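PDB 3HIJ: dihydrodipicolinate synthase from Bacillus anthracis, which probably catalyses the condensation of pyruvate, held as a lysine Schiff base, with aspartate semialdehyde in the diaminopimelate route to lysine. Local coordinates for residues M103-Y108 with Y135-R140; Y109-Q114 with S141-S146; V254-Q259 with E278-L283. One frame throughout, in Å; residues are numbered along the deposited sequence.

In the fold
Following the chain from the N terminus, the first contact element reached is strand 101-105; it leads into the loop 106-113, and together they supply the first halves of contacts 1 and 2 up to the start of helix 114-126. That helix and strand 132-135 bring the chain back to 135-140 and 141-146, so the two contacts cross, each closing a loop with 26 residues between its segments. They touch through Ala-106 O with Ser-141 OG and Asn-136 OD1 with Ile-145 N, and together join two neighbouring strands of the TIM barrel and the loops that follow them, beside a second subunit. Contact 3 closes much later, its centre about 26 Å from that of contact 1, and pairs helices 252-260 and 277-288.

Contact 1: M103-Y108 with Y135-R140; sequences MLVAPY and YNVPGR
Met-103 and Val-105 both bring a methyl to the CD2 side of the Tyr-135 ring, at a slant to its plane. The methionine runs out extended and turns at its last torsion (chi3 66°), which brings CE to 3.7 Å from Tyr-135 CD2. Its SD sits 4.4 Å from the Tyr-135 ring centroid, 37° off the normal, a Met-aromatic contact. Val-105 lies alongside the tyrosine, pointing the same way, with CG2 3.6 Å from Tyr-135 CD2. The same CG2 meets Val-137 CG1 at 3.5 Å, and that CG1 in turn stands above one face of the Tyr-135 ring, displaced toward its rim. The backbones of the two parallel barrel strands pair as well: Ala-106 N donates to Tyr-135 O over 3.0 Å (152° at the hydrogen), while Tyr-135 N reaches Leu-104 O in a weak, bent bond.

Arg-140 NH1 binds Tyr-109 O of the second subunit, and the Tyr-109 ring of that subunit stacks on Tyr-108. Met-103, Val-105 and Val-137 thus hold the Tyr-135 ring by sulfur and apolar contacts, Tyr-109 of the second subunit packs on it too, and the hydroxyl goes to Thr-46 OG1. This is consistent with the tyrosine-threonine-tyrosine proton relay described for this enzyme family, in which Tyr-109 of the second subunit would be the likely second tyrosine.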
loop_
_atom_site.group_PDB
_atom_site.type_symbol
_atom_site.label_atom_id
_atom_site.label_comp_id
_atom_site.label_asym_id
_atom_site.label_seq_id
_atom_site.Cartn_x
_atom_site.Cartn_y
_atom_site.Cartn_z
ATOM N N MET A 103 20.474 6.176 19.592
ATOM C CA MET A 103 19.229 6.010 18.844
ATOM C C MET A 103 19.254 4.625 18.141
ATOM O O MET A 103 20.248 4.289 17.502
ATOM C CB MET A 103 19.064 7.123 17.804
ATOM C CG MET A 103 17.719 6.985 17.055
ATOM S SD MET A 103 17.569 8.224 15.783
ATOM C CE MET A 103 18.902 7.733 14.620
ATOM N N LEU A 104 18.190 3.840 18.287
ATOM C CA LEU A 104 18.169 2.478 17.790
ATOM C C LEU A 104 17.062 2.346 16.797
ATOM O O LEU A 104 15.890 2.344 17.162
ATOM C CB LEU A 104 17.870 1.498 18.949
ATOM C CG LEU A 104 18.883 1.495 20.071
ATOM C CD1 LEU A 104 18.539 0.399 21.103
ATOM C CD2 LEU A 104 20.342 1.380 19.555
ATOM N N VAL A 105 17.407 2.208 15.523
ATOM C CA VAL A 105 16.365 2.006 14.485
ATOM C C VAL A 105 15.677 0.658 14.523
ATOM O O VAL A 105 16.271 -0.360 14.902
ATOM C CB VAL A 105 16.995 2.234 13.061
ATOM C CG1 VAL A 105 17.986 1.099 12.644
ATOM C CG2 VAL A 105 15.893 2.440 12.044
ATOM N N ALA A 106 14.439 0.591 14.099
ATOM C CA ALA A 106 13.789 -0.729 13.867
ATOM C C ALA A 106 14.603 -1.448 12.810
ATOM O O ALA A 106 14.934 -0.830 11.791
ATOM C CB ALA A 106 12.368 -0.543 13.339
ATOM N N PRO A 107 14.997 -2.725 13.066
ATOM C CA PRO A 107 15.805 -3.468 12.084
ATOM C C PRO A 107 15.144 -3.448 10.701
ATOM O O PRO A 107 13.946 -3.803 10.560
ATOM C CB PRO A 107 15.837 -4.897 12.650
ATOM C CG PRO A 107 15.942 -4.628 14.114
ATOM C CD PRO A 107 14.862 -3.483 14.326
ATOM N N TYR A 108 15.905 -2.995 9.710
ATOM C CA TYR A 108 15.453 -3.006 8.323
ATOM C C TYR A 108 15.814 -4.351 7.665
ATOM O O TYR A 108 16.636 -5.127 8.200
ATOM C CB TYR A 108 16.185 -1.869 7.576
ATOM C CG TYR A 108 17.637 -1.728 8.057
ATOM C CD1 TYR A 108 17.970 -0.833 9.101
ATOM C CD2 TYR A 108 18.644 -2.477 7.482
ATOM C CE1 TYR A 108 19.259 -0.702 9.576
ATOM C CE2 TYR A 108 19.980 -2.370 7.945
ATOM C CZ TYR A 108 20.265 -1.465 8.978
ATOM O OH TYR A 108 21.526 -1.355 9.443
ATOM N N TYR A 135 13.614 4.291 17.189
ATOM C CA TYR A 135 13.392 5.021 15.961
ATOM C C TYR A 135 12.530 4.146 15.080
ATOM O O TYR A 135 12.976 3.121 14.558
ATOM C CB TYR A 135 14.761 5.374 15.365
ATOM C CG TYR A 135 14.870 5.907 13.944
ATOM C CD1 TYR A 135 13.794 6.537 13.298
ATOM C CD2 TYR A 135 16.091 5.775 13.245
ATOM C CE1 TYR A 135 13.932 7.030 12.063
ATOM C CE2 TYR A 135 16.220 6.232 11.974
ATOM C CZ TYR A 135 15.149 6.869 11.395
ATOM O OH TYR A 135 15.290 7.363 10.145
ATOM N N ASN A 136 11.271 4.523 14.960
ATOM C CA ASN A 136 10.310 3.833 14.106
ATOM C C ASN A 136 10.340 4.448 12.727
ATOM O O ASN A 136 10.161 5.656 12.578
ATOM C CB ASN A 136 8.894 3.934 14.743
ATOM C CG ASN A 136 7.844 3.245 13.920
ATOM O OD1 ASN A 136 7.966 2.057 13.623
ATOM N ND2 ASN A 136 6.802 4.015 13.487
ATOM N N VAL A 137 10.619 3.651 11.700
ATOM C CA VAL A 137 10.704 4.211 10.358
ATOM C C VAL A 137 10.169 3.187 9.347
ATOM O O VAL A 137 10.888 2.659 8.569
ATOM C CB VAL A 137 12.154 4.775 10.020
ATOM C CG1 VAL A 137 13.252 3.712 10.127
ATOM C CG2 VAL A 137 12.184 5.556 8.654
ATOM N N PRO A 138 8.860 2.927 9.351
ATOM C CA PRO A 138 8.419 1.844 8.475
ATOM C C PRO A 138 8.643 2.149 6.980
ATOM O O PRO A 138 8.719 1.219 6.162
ATOM C CB PRO A 138 6.918 1.683 8.840
ATOM C CG PRO A 138 6.568 2.981 9.548
ATOM C CD PRO A 138 7.802 3.377 10.265
ATOM N N GLY A 139 8.812 3.426 6.645
ATOM C CA GLY A 139 9.057 3.833 5.241
ATOM C C GLY A 139 10.477 3.442 4.809
ATOM O O GLY A 139 10.797 3.547 3.626
ATOM N N ARG A 140 11.319 2.959 5.746
ATOM C CA ARG A 140 12.645 2.425 5.357
ATOM C C ARG A 140 12.848 1.031 5.851
ATOM O O ARG A 140 13.560 0.271 5.196
ATOM C CB ARG A 140 13.820 3.263 5.888
ATOM C CG ARG A 140 13.850 4.709 5.299
ATOM C CD ARG A 140 15.007 5.496 5.955
ATOM N NE ARG A 140 14.933 6.839 5.425
ATOM C CZ ARG A 140 15.500 7.206 4.264
ATOM N NH1 ARG A 140 16.195 6.318 3.534
ATOM N NH2 ARG A 140 15.366 8.441 3.840
#

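Contact 2: Y109-Q114 with S141-S146; sequences YNKPSQ and SIVQIS
Two irregular loops run nearly parallel here: segment 109-114 leads from strand 101-105 to the start of helix 114-126, and segment 141-146 leads into helix 147-154. They are joined by the Gln-114 amide at one end, a valine in the middle and a water at the other. Gln-114 does most of the work. Its chain bends at chi2 (-54°), which swings the amide across to the facing backbone. There NE2 donates to Gln-144 O at 2.9 Å, an almost straight bond lying in the plane of the Gln-114 amide. The other end of the amide, Gln-114 OE1, accepts from Ser-146 N at 2.8 Å, with the donor raised above the carbonyl plane. Ser-146 OG lies 3.0 Å from Gln-114 OE1, and Thr-149 OG1 hydrogen-bonds both of these oxygens, so the amide is fixed in rotation beside the start of helix 147-154.

Val-143 points at the opposing loop, where its CG1 rests 3.5 Å from Pro-112 O and 3.7 Å from Lys-111 CA; Met-117 of helix 114-126 also packs on this valine. Past it, a water accepts from Lys-111 N (2.9 Å) and donates to Ser-141 O (2.8 Å). Tyr-109 starts away from 141-146, and its OH bonds Thr-46 OG1 of the second subunit. Ser-113 N-caps helix 114-126 and Ser-146 N-caps helix 147-154. The loops follow the neighbouring parallel strands 101-105 and 132-135, and are thus adjacent beta-alpha loops at the C-terminal ends of TIM-barrel strands, here contributing to a subunit interface.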
loop_
_atom_site.group_PDB
_atom_site.type_symbol
_atom_site.label_atom_id
_atom_site.label_comp_id
_atom_site.label_asym_id
_atom_site.label_seq_id
_atom_site.Cartn_x
_atom_site.Cartn_y
_atom_site.Cartn_z
ATOM N N TYR A 109 15.239 -4.589 6.486
ATOM C CA TYR A 109 15.554 -5.711 5.618
ATOM C C TYR A 109 15.166 -7.135 6.141
ATOM O O TYR A 109 14.551 -7.866 5.396
ATOM C CB TYR A 109 17.016 -5.610 5.222
ATOM C CG TYR A 109 17.461 -6.647 4.215
ATOM C CD1 TYR A 109 16.964 -6.640 2.900
ATOM C CD2 TYR A 109 18.412 -7.574 4.549
ATOM C CE1 TYR A 109 17.348 -7.649 1.972
ATOM C CE2 TYR A 109 18.862 -8.537 3.604
ATOM C CZ TYR A 109 18.328 -8.553 2.328
ATOM O OH TYR A 109 18.805 -9.494 1.425
ATOM N N ASN A 110 15.489 -7.516 7.404
ATOM C CA ASN A 110 15.184 -8.858 7.911
ATOM C C ASN A 110 13.820 -9.037 8.533
ATOM O O ASN A 110 13.458 -10.126 8.892
ATOM C CB ASN A 110 16.296 -9.490 8.831
ATOM C CG ASN A 110 16.807 -8.548 9.898
ATOM O OD1 ASN A 110 16.211 -7.511 10.171
ATOM N ND2 ASN A 110 17.919 -8.931 10.563
ATOM N N LYS A 111 13.079 -7.967 8.656
ATOM C CA LYS A 111 11.660 -8.004 8.997
ATOM C C LYS A 111 11.341 -8.793 10.259
ATOM O O LYS A 111 10.538 -9.739 10.240
ATOM C CB LYS A 111 10.841 -8.457 7.785
ATOM C CG LYS A 111 10.879 -7.459 6.563
ATOM C CD LYS A 111 9.699 -7.793 5.610
ATOM C CE LYS A 111 9.851 -9.254 5.112
ATOM N NZ LYS A 111 8.561 -9.808 4.461
ATOM N N PRO A 112 11.957 -8.392 11.387
ATOM C CA PRO A 112 11.690 -9.051 12.684
ATOM C C PRO A 112 10.238 -8.919 13.099
ATOM O O PRO A 112 9.532 -8.031 12.589
ATOM C CB PRO A 112 12.560 -8.280 13.678
ATOM C CG PRO A 112 12.751 -6.833 13.027
ATOM C CD PRO A 112 12.758 -7.159 11.501
ATOM N N SER A 113 9.777 -9.772 14.030
ATOM C CA SER A 113 8.416 -9.686 14.526
ATOM C C SER A 113 8.452 -8.587 15.635
ATOM O O SER A 113 9.534 -8.131 16.018
ATOM C CB SER A 113 7.994 -11.025 15.204
ATOM O OG SER A 113 8.953 -11.320 16.238
ATOM N N GLN A 114 7.280 -8.271 16.219
ATOM C CA GLN A 114 7.194 -7.405 17.417
ATOM C C GLN A 114 8.015 -7.967 18.589
ATOM O O GLN A 114 8.735 -7.238 19.246
ATOM C CB GLN A 114 5.712 -7.281 17.853
ATOM C CG GLN A 114 4.837 -6.557 16.775
ATOM C CD GLN A 114 5.428 -5.188 16.393
ATOM O OE1 GLN A 114 5.766 -4.346 17.276
ATOM N NE2 GLN A 114 5.535 -4.942 15.100
ATOM N N SER A 141 12.282 0.679 7.013
ATOM C CA SER A 141 12.479 -0.694 7.564
ATOM C C SER A 141 11.322 -1.644 7.266
ATOM O O SER A 141 11.391 -2.845 7.567
ATOM C CB SER A 141 12.621 -0.585 9.087
ATOM O OG SER A 141 13.869 0.051 9.338
ATOM N N ILE A 142 10.245 -1.100 6.721
ATOM C CA ILE A 142 9.005 -1.863 6.422
ATOM C C ILE A 142 8.186 -2.230 7.640
ATOM O O ILE A 142 7.022 -1.888 7.681
ATOM C CB ILE A 142 9.225 -3.097 5.491
ATOM C CG1 ILE A 142 9.799 -2.585 4.166
ATOM C CG2 ILE A 142 7.842 -3.782 5.118
ATOM C CD1 ILE A 142 10.192 -3.659 3.279
ATOM N N VAL A 143 8.784 -2.930 8.607
ATOM C CA VAL A 143 8.064 -3.241 9.831
ATOM C C VAL A 143 7.860 -1.885 10.602
ATOM O O VAL A 143 8.577 -0.882 10.367
ATOM C CB VAL A 143 8.846 -4.203 10.742
ATOM C CG1 VAL A 143 9.014 -5.658 10.088
ATOM C CG2 VAL A 143 10.163 -3.554 11.075
ATOM N N GLN A 144 6.850 -1.864 11.454
ATOM C CA GLN A 144 6.615 -0.758 12.388
ATOM C C GLN A 144 6.836 -1.300 13.799
ATOM O O GLN A 144 6.584 -2.497 14.072
ATOM C CB GLN A 144 5.155 -0.242 12.295
ATOM C CG GLN A 144 4.131 -1.266 11.822
ATOM C CD GLN A 144 3.082 -1.720 12.933
ATOM O OE1 GLN A 144 2.326 -0.880 13.459
ATOM N NE2 GLN A 144 3.007 -3.066 13.224
ATOM N N ILE A 145 7.269 -0.427 14.702
ATOM C CA ILE A 145 7.292 -0.815 16.101
ATOM C C ILE A 145 5.859 -0.559 16.574
ATOM O O ILE A 145 5.430 0.584 16.595
ATOM C CB ILE A 145 8.301 0.017 16.926
ATOM C CG1 ILE A 145 9.644 0.126 16.162
ATOM C CG2 ILE A 145 8.529 -0.685 18.284
ATOM C CD1 ILE A 145 10.686 0.906 16.877
ATOM N N SER A 146 5.098 -1.605 16.885
ATOM C CA SER A 146 3.720 -1.395 17.291
ATOM C C SER A 146 3.639 -0.520 18.537
ATOM O O SER A 146 4.570 -0.476 19.369
ATOM C CB SER A 146 2.971 -2.729 17.548
ATOM O OG SER A 146 3.425 -3.263 18.781
HETATM O O HOH W 1 12.841 -5.088 8.478
#

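Contact 3: V254-Q259 with E278-L283; sequences VKTALQ and EERVTL
The guanidinium of Arg-280 is touched in two ways by the facing helix, in the C-terminal helical region that follows the TIM barrel in this family: Thr-256 CG2 lies over one of its faces, 3.7 Å from Arg-280 NH2 and 3.8 Å from Arg-280 NE, and Gln-259 OE1 meets it at the edge, almost in its plane. The second flat group, the Gln-259 amide, is turned 45° from the guanidinium and receives its donor from above the carbonyl plane. On the arginine side the bond is nearly straight: Arg-280 NH2 to Gln-259 OE1 is 3.1 Å, 172° at the hydrogen.

This is helix-helix packing. The short segments of helices 252-260 and 277-288 cross at -62°, their axes 10.6 Å apart at closest approach, and the contact rests on Thr-256, Ala-257 and Gln-259 against Arg-280 and Leu-283. Arg-280 runs out extended, with CG anti to the backbone N, bends at chi3, and reaches across to Gln-259 on the facing helix; both residues are partly exposed. Gln-259 also packs on Asp-264, and Met-260 lies against Arg-280. Thr-256 has its hydroxyl engaged within its own helix, with Thr-252 O, and offers carbon to the other one.

Deeper in, Leu-283 points toward the opposing helix and wedges in beside Thr-256 and Ala-257. Leu-245 of helix 228-245 packs on both Ala-257 and Leu-283, and Val-211 of helix 209-225 touches Ala-257, so this side also packs against those two helices. The leucine makes its contact with one branch: CD2 of Leu-283 stands 3.8 Å from Thr-256 CB, 3.9 Å from Ala-257 N and 4.3 Å from Ala-257 CB.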
loop_
_atom_site.group_PDB
_atom_site.type_symbol
_atom_site.label_atom_id
_atom_site.label_comp_id
_atom_site.label_asym_id
_atom_site.label_seq_id
_atom_site.Cartn_x
_atom_site.Cartn_y
_atom_site.Cartn_z
ATOM N N VAL A 254 19.631 17.748 1.128
ATOM C CA VAL A 254 20.027 18.678 2.207
ATOM C C VAL A 254 21.514 18.934 2.217
ATOM O O VAL A 254 21.953 19.958 2.632
ATOM C CB VAL A 254 19.570 18.222 3.579
ATOM C CG1 VAL A 254 20.319 16.926 4.037
ATOM C CG2 VAL A 254 19.802 19.346 4.549
ATOM N N LYS A 255 22.320 18.006 1.743
ATOM C CA LYS A 255 23.737 18.348 1.620
ATOM C C LYS A 255 23.926 19.418 0.539
ATOM O O LYS A 255 24.790 20.256 0.652
ATOM C CB LYS A 255 24.628 17.132 1.286
ATOM C CG LYS A 255 24.766 16.137 2.386
ATOM C CD LYS A 255 25.896 15.144 2.107
ATOM C CE LYS A 255 26.561 14.693 3.385
ATOM N NZ LYS A 255 27.526 13.504 3.221
ATOM N N THR A 256 23.123 19.393 -0.515
ATOM C CA THR A 256 23.325 20.340 -1.594
ATOM C C THR A 256 22.806 21.704 -1.091
ATOM O O THR A 256 23.416 22.759 -1.351
ATOM C CB THR A 256 22.560 19.884 -2.833
ATOM O OG1 THR A 256 22.980 18.560 -3.147
ATOM C CG2 THR A 256 22.835 20.801 -4.003
ATOM N N ALA A 257 21.691 21.652 -0.375
ATOM C CA ALA A 257 21.060 22.862 0.183
ATOM C C ALA A 257 22.040 23.515 1.146
ATOM O O ALA A 257 22.225 24.757 1.153
ATOM C CB ALA A 257 19.664 22.510 0.909
ATOM N N LEU A 258 22.730 22.709 1.937
ATOM C CA LEU A 258 23.728 23.289 2.837
ATOM C C LEU A 258 24.733 24.132 2.053
ATOM O O LEU A 258 25.086 25.250 2.452
ATOM C CB LEU A 258 24.395 22.205 3.677
ATOM C CG LEU A 258 23.574 21.837 4.912
ATOM C CD1 LEU A 258 23.924 20.433 5.337
ATOM C CD2 LEU A 258 23.740 22.907 6.113
ATOM N N GLN A 259 25.168 23.590 0.918
ATOM C CA GLN A 259 26.202 24.232 0.096
ATOM C C GLN A 259 25.593 25.531 -0.393
ATOM O O GLN A 259 26.203 26.568 -0.341
ATOM C CB GLN A 259 26.666 23.297 -1.049
ATOM C CG GLN A 259 27.886 23.846 -1.859
ATOM C CD GLN A 259 27.571 25.117 -2.689
ATOM O OE1 GLN A 259 26.527 25.194 -3.342
ATOM N NE2 GLN A 259 28.508 26.117 -2.674
ATOM N N GLU A 278 19.826 19.647 -13.177
ATOM C CA GLU A 278 18.409 19.914 -13.174
ATOM C C GLU A 278 17.820 19.936 -11.754
ATOM O O GLU A 278 17.107 20.889 -11.399
ATOM C CB GLU A 278 17.715 18.848 -13.997
ATOM C CG GLU A 278 16.224 19.062 -14.132
ATOM C CD GLU A 278 15.621 18.464 -15.429
ATOM O OE1 GLU A 278 14.639 17.688 -15.296
ATOM O OE2 GLU A 278 16.120 18.757 -16.562
ATOM N N GLU A 279 18.129 18.915 -10.934
ATOM C CA GLU A 279 17.602 18.864 -9.579
ATOM C C GLU A 279 18.174 20.019 -8.786
ATOM O O GLU A 279 17.448 20.609 -8.009
ATOM C CB GLU A 279 17.861 17.508 -8.920
ATOM C CG GLU A 279 17.068 16.320 -9.529
ATOM C CD GLU A 279 17.684 14.955 -9.179
ATOM O OE1 GLU A 279 18.932 14.846 -9.060
ATOM O OE2 GLU A 279 16.928 13.985 -8.952
ATOM N N ARG A 280 19.430 20.378 -9.045
ATOM C CA ARG A 280 20.169 21.377 -8.329
ATOM C C ARG A 280 19.535 22.729 -8.575
ATOM O O ARG A 280 19.440 23.557 -7.672
ATOM C CB ARG A 280 21.629 21.361 -8.737
ATOM C CG ARG A 280 22.496 22.188 -7.845
ATOM C CD ARG A 280 23.941 22.287 -8.280
ATOM N NE ARG A 280 24.741 22.136 -7.068
ATOM C CZ ARG A 280 25.032 23.106 -6.206
ATOM N NH1 ARG A 280 24.633 24.352 -6.428
ATOM N NH2 ARG A 280 25.745 22.830 -5.108
ATOM N N VAL A 281 19.016 22.920 -9.773
ATOM C CA VAL A 281 18.351 24.161 -10.169
ATOM C C VAL A 281 16.998 24.292 -9.498
ATOM O O VAL A 281 16.674 25.348 -8.959
ATOM C CB VAL A 281 18.211 24.224 -11.733
ATOM C CG1 VAL A 281 16.872 24.913 -12.198
ATOM C CG2 VAL A 281 19.491 24.853 -12.327
ATOM N N THR A 282 16.203 23.237 -9.548
ATOM C CA THR A 282 14.940 23.179 -8.858
ATOM C C THR A 282 15.101 23.384 -7.346
ATOM O O THR A 282 14.301 24.096 -6.732
ATOM C CB THR A 282 14.370 21.830 -9.064
ATOM O OG1 THR A 282 14.341 21.585 -10.464
ATOM C CG2 THR A 282 13.008 21.686 -8.442
ATOM N N LEU A 283 16.145 22.781 -6.750
ATOM C CA LEU A 283 16.338 22.905 -5.326
ATOM C C LEU A 283 16.735 24.360 -5.066
ATOM O O LEU A 283 16.216 24.993 -4.135
ATOM C CB LEU A 283 17.390 21.942 -4.803
ATOM C CG LEU A 283 17.852 22.179 -3.368
ATOM C CD1 LEU A 283 16.706 22.067 -2.339
ATOM C CD2 LEU A 283 18.949 21.152 -3.072
#